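Local coordinates for protein 16.4 kDa salivary peptide (Culex quinquefasciatus, PDB 7KC8) that is a mosquito salivary protein of unknown function with a beta-trefoil fold and putative sugar-binding properties, at residues E40-K45 / K51-I56. Numbering follows the deposited sequence.
Sequences EWVIEK and KIRPRI
Trp41 lays its six-membered ring against Pro54, whose CB sits over one face, 4.1 Å from the ring centroid in a CH-pi contact, while Pro54 CD lies 3.5 Å from Trp41 CZ3. The indole reaches back to the facing strand because its CG stands anti to the carbonyl carbon (chi1 -65°), although its CA–CB bond points away from that strand overall. Ile52 CG2 adds an apolar contact to Trp41 CE3 at 3.9 Å, and Ile43 and Ile52, a non-hydrogen-bonded antiparallel pair, share one face of the hairpin. Val42, Glu44, Lys51 and Arg53 occupy the other. There Glu44 and Arg53 cross at a slant: the carboxylate rests against the aliphatic part of the Arg53 side chain, OE2 lying 3.2 Å from Arg53 CD, and the charged ends stay beyond salt-bridge distance. The Arg53 guanidinium instead turns to Pro54 O, which accepts a bond from NE nearly in the guanidinium plane, and to Val139 O; Glu44 OE1 bonds Tyr60 OH. Beyond the Trp41–Pro54 pair, Glu40 and Arg55 lie side by side, joined by a salt bridge from Glu40 OE1 to Arg55 NE at 3.3 Å, their planes 41° apart, while Arg55 NH1 bonds Leu137 O and Arg55 N bonds Glu40 O. Backbone hydrogen bonds link Val42 with Arg53, the Val42 N–Arg53 O separation doubtfully short, and Glu44 with Lys51, knitting this beta-trefoil hairpin. Strand 8-12 flanks 40-46 through Trp41 and Ile43, strand 60-63 meets Ile52 and Arg53, and Ile138 touches Val42 and Arg53.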
ATOM      1  N   GLU A  40      -8.860   0.250  -6.778  1.00 42.20           N
ATOM      2  CA  GLU A  40      -9.584   0.250  -5.487  1.00 34.76           C
ATOM      3  C   GLU A  40      -8.899  -0.704  -4.502  1.00 33.22           C
ATOM      4  O   GLU A  40      -8.580  -1.810  -4.889  1.00 31.15           O
ATOM      5  CB  GLU A  40     -11.058  -0.013  -5.740  1.00 36.33           C
ATOM      6  CG  GLU A  40     -11.683   1.108  -6.526  1.00 43.02           C
ATOM      7  CD  GLU A  40     -13.002   0.834  -7.206  1.00 46.87           C
ATOM      8  OE1 GLU A  40     -13.826   0.212  -6.609  1.00 44.64           O
ATOM      9  OE2 GLU A  40     -13.174   1.261  -8.334  1.00 54.59           O
ATOM     10  N   TRP A  41      -8.645  -0.229  -3.286  1.00 33.23           N
ATOM     11  CA  TRP A  41      -7.987  -1.002  -2.243  1.00 29.99           C
ATOM     12  C   TRP A  41      -8.848  -1.000  -0.993  1.00 25.84           C
ATOM     13  O   TRP A  41      -9.733  -0.161  -0.829  1.00 32.38           O
ATOM     14  CB  TRP A  41      -6.613  -0.430  -1.902  1.00 28.88           C
ATOM     15  CG  TRP A  41      -5.647  -0.520  -3.011  1.00 29.98           C
ATOM     16  CD1 TRP A  41      -5.513   0.351  -4.063  1.00 30.73           C
ATOM     17  CD2 TRP A  41      -4.663  -1.533  -3.200  1.00 23.29           C
ATOM     18  NE1 TRP A  41      -4.506  -0.067  -4.892  1.00 26.59           N
ATOM     19  CE2 TRP A  41      -3.965  -1.220  -4.386  1.00 24.75           C
ATOM     20  CE3 TRP A  41      -4.306  -2.680  -2.487  1.00 26.18           C
ATOM     21  CZ2 TRP A  41      -2.938  -2.016  -4.877  1.00 23.36           C
ATOM     22  CZ3 TRP A  41      -3.266  -3.469  -2.973  1.00 28.49           C
ATOM     23  CH2 TRP A  41      -2.593  -3.127  -4.154  1.00 26.28           C
ATOM     24  N   VAL A  42      -8.566  -1.923  -0.083  1.00 27.59           N
ATOM     25  CA  VAL A  42      -9.303  -2.000   1.170  1.00 27.12           C
ATOM     26  C   VAL A  42      -8.345  -1.838   2.341  1.00 27.72           C
ATOM     27  O   VAL A  42      -7.331  -2.537   2.430  1.00 27.98           O
ATOM     28  CB  VAL A  42     -10.093  -3.312   1.282  1.00 25.63           C
ATOM     29  CG1 VAL A  42     -10.872  -3.337   2.598  1.00 27.74           C
ATOM     30  CG2 VAL A  42     -11.026  -3.440   0.106  1.00 28.85           C
ATOM     31  N   ILE A  43      -8.673  -0.920   3.235  1.00 27.26           N
ATOM     32  CA  ILE A  43      -7.955  -0.738   4.488  1.00 31.72           C
ATOM     33  C   ILE A  43      -8.742  -1.448   5.583  1.00 28.25           C
ATOM     34  O   ILE A  43      -9.915  -1.135   5.816  1.00 30.37           O
ATOM     35  CB  ILE A  43      -7.779   0.753   4.816  1.00 29.37           C
ATOM     36  CG1 ILE A  43      -6.837   1.424   3.813  1.00 24.08           C
ATOM     37  CG2 ILE A  43      -7.295   0.922   6.258  1.00 24.12           C
ATOM     38  CD1 ILE A  43      -6.787   2.939   3.921  1.00 23.21           C
ATOM     39  N   GLU A  44      -8.106  -2.401   6.259  1.00 31.37           N
ATOM     40  CA  GLU A  44      -8.707  -3.133   7.368  1.00 30.44           C
ATOM     41  C   GLU A  44      -7.934  -2.829   8.644  1.00 35.31           C
ATOM     42  O   GLU A  44      -6.703  -2.785   8.627  1.00 35.21           O
ATOM     43  CB  GLU A  44      -8.698  -4.636   7.120  1.00 26.49           C
ATOM     44  CG  GLU A  44      -9.356  -5.058   5.816  1.00 29.83           C
ATOM     45  CD  GLU A  44      -9.156  -6.538   5.512  1.00 30.97           C
ATOM     46  OE1 GLU A  44      -8.481  -7.225   6.307  1.00 29.83           O
ATOM     47  OE2 GLU A  44      -9.671  -7.014   4.478  1.00 34.94           O
ATOM     48  N   LYS A  45      -8.654  -2.597   9.743  1.00 35.47           N
ATOM     49  CA  LYS A  45      -7.990  -2.416  11.025  1.00 36.76           C
ATOM     50  C   LYS A  45      -7.333  -3.721  11.432  1.00 32.34           C
ATOM     51  O   LYS A  45      -7.861  -4.802  11.174  1.00 34.03           O
ATOM     52  CB  LYS A  45      -8.973  -1.955  12.113  1.00 35.92           C
ATOM     53  CG  LYS A  45      -9.116  -0.430  12.216  1.00 43.11           C
ATOM     54  CD  LYS A  45      -9.502   0.038  13.629  1.00 43.96           C
ATOM     55  CE  LYS A  45      -8.297  -0.002  14.569  1.00 41.57           C
ATOM     56  NZ  LYS A  45      -8.670  -0.020  16.016  1.00 43.83           N
ATOM     57  N   LYS A  51      -4.037  -3.429   7.864  1.00 28.81           N
ATOM     58  CA  LYS A  51      -3.664  -4.271   6.744  1.00 28.98           C
ATOM     59  C   LYS A  51      -4.366  -3.732   5.512  1.00 26.96           C
ATOM     60  O   LYS A  51      -5.354  -3.001   5.609  1.00 22.85           O
ATOM     61  CB  LYS A  51      -4.015  -5.746   7.008  1.00 26.90           C
ATOM     62  CG  LYS A  51      -3.064  -6.386   8.030  1.00 24.48           C
ATOM     63  CD  LYS A  51      -3.544  -7.721   8.596  1.00 38.31           C
ATOM     64  CE  LYS A  51      -3.375  -8.861   7.606  1.00 38.72           C
ATOM     65  NZ  LYS A  51      -3.306 -10.174   8.318  1.00 37.54           N
ATOM     66  N   ILE A  52      -3.805  -4.037   4.348  1.00 26.43           N
ATOM     67  CA  ILE A  52      -4.247  -3.426   3.103  1.00 22.80           C
ATOM     68  C   ILE A  52      -4.323  -4.518   2.050  1.00 23.19           C
ATOM     69  O   ILE A  52      -3.425  -5.360   1.959  1.00 23.86           O
ATOM     70  CB  ILE A  52      -3.306  -2.281   2.661  1.00 25.04           C
ATOM     71  CG1 ILE A  52      -3.272  -1.161   3.717  1.00 24.03           C
ATOM     72  CG2 ILE A  52      -3.708  -1.720   1.290  1.00 14.78           C
ATOM     73  CD1 ILE A  52      -2.311  -0.001   3.383  1.00 18.97           C
ATOM     74  N   ARG A  53      -5.409  -4.530   1.287  1.00 24.10           N
ATOM     75  CA  ARG A  53      -5.643  -5.512   0.240  1.00 28.00           C
ATOM     76  C   ARG A  53      -6.387  -4.842  -0.900  1.00 26.16           C
ATOM     77  O   ARG A  53      -7.131  -3.878  -0.680  1.00 26.90           O
ATOM     78  CB  ARG A  53      -6.458  -6.715   0.739  1.00 28.87           C
ATOM     79  CG  ARG A  53      -7.739  -6.306   1.447  1.00 35.29           C
ATOM     80  CD  ARG A  53      -8.751  -7.423   1.473  1.00 30.28           C
ATOM     81  NE  ARG A  53      -9.246  -7.713   0.140  1.00 28.17           N
ATOM     82  CZ  ARG A  53     -10.165  -8.633  -0.126  1.00 34.84           C
ATOM     83  NH1 ARG A  53     -10.693  -9.341   0.857  1.00 34.39           N
ATOM     84  NH2 ARG A  53     -10.559  -8.845  -1.377  1.00 30.71           N
ATOM     85  N   PRO A  54      -6.199  -5.313  -2.126  1.00 26.45           N
ATOM     86  CA  PRO A  54      -7.001  -4.783  -3.224  1.00 26.57           C
ATOM     87  C   PRO A  54      -8.433  -5.272  -3.088  1.00 29.70           C
ATOM     88  O   PRO A  54      -8.696  -6.330  -2.513  1.00 27.65           O
ATOM     89  CB  PRO A  54      -6.320  -5.351  -4.470  1.00 22.54           C
ATOM     90  CG  PRO A  54      -5.676  -6.582  -4.005  1.00 26.10           C
ATOM     91  CD  PRO A  54      -5.270  -6.358  -2.579  1.00 24.39           C
ATOM     92  N   ARG A  55      -9.359  -4.477  -3.630  1.00 27.56           N
ATOM     93  CA  ARG A  55     -10.779  -4.778  -3.485  1.00 27.55           C
ATOM     94  C   ARG A  55     -11.124  -6.158  -4.036  1.00 32.21           C
ATOM     95  O   ARG A  55     -11.988  -6.848  -3.482  1.00 34.16           O
ATOM     96  CB  ARG A  55     -11.630  -3.708  -4.180  1.00 33.95           C
ATOM     97  CG  ARG A  55     -13.142  -3.875  -3.952  1.00 33.50           C
ATOM     98  CD  ARG A  55     -13.992  -2.905  -4.764  1.00 30.67           C
ATOM     99  NE  ARG A  55     -13.778  -3.029  -6.204  1.00 38.92           N
ATOM    100  CZ  ARG A  55     -14.365  -3.937  -6.976  1.00 38.56           C
ATOM    101  NH1 ARG A  55     -15.200  -4.814  -6.452  1.00 42.26           N
ATOM    102  NH2 ARG A  55     -14.112  -3.976  -8.274  1.00 44.74           N
ATOM    103  N   ILE A  56     -10.455  -6.591  -5.109  1.00 26.45           N
ATOM    104  CA  ILE A  56     -10.898  -7.771  -5.849  1.00 26.68           C
ATOM    105  C   ILE A  56     -10.046  -9.006  -5.604  1.00 25.47           C
ATOM    106  O   ILE A  56     -10.418 -10.090  -6.082  1.00 33.96           O
ATOM    107  CB  ILE A  56     -11.001  -7.492  -7.365  1.00 32.78           C
ATOM    108  CG1 ILE A  56      -9.627  -7.254  -8.000  1.00 31.66           C
ATOM    109  CG2 ILE A  56     -11.932  -6.321  -7.643  1.00 23.20           C
ATOM    110  CD1 ILE A  56      -9.667  -7.427  -9.500  1.00 25.89           C
TER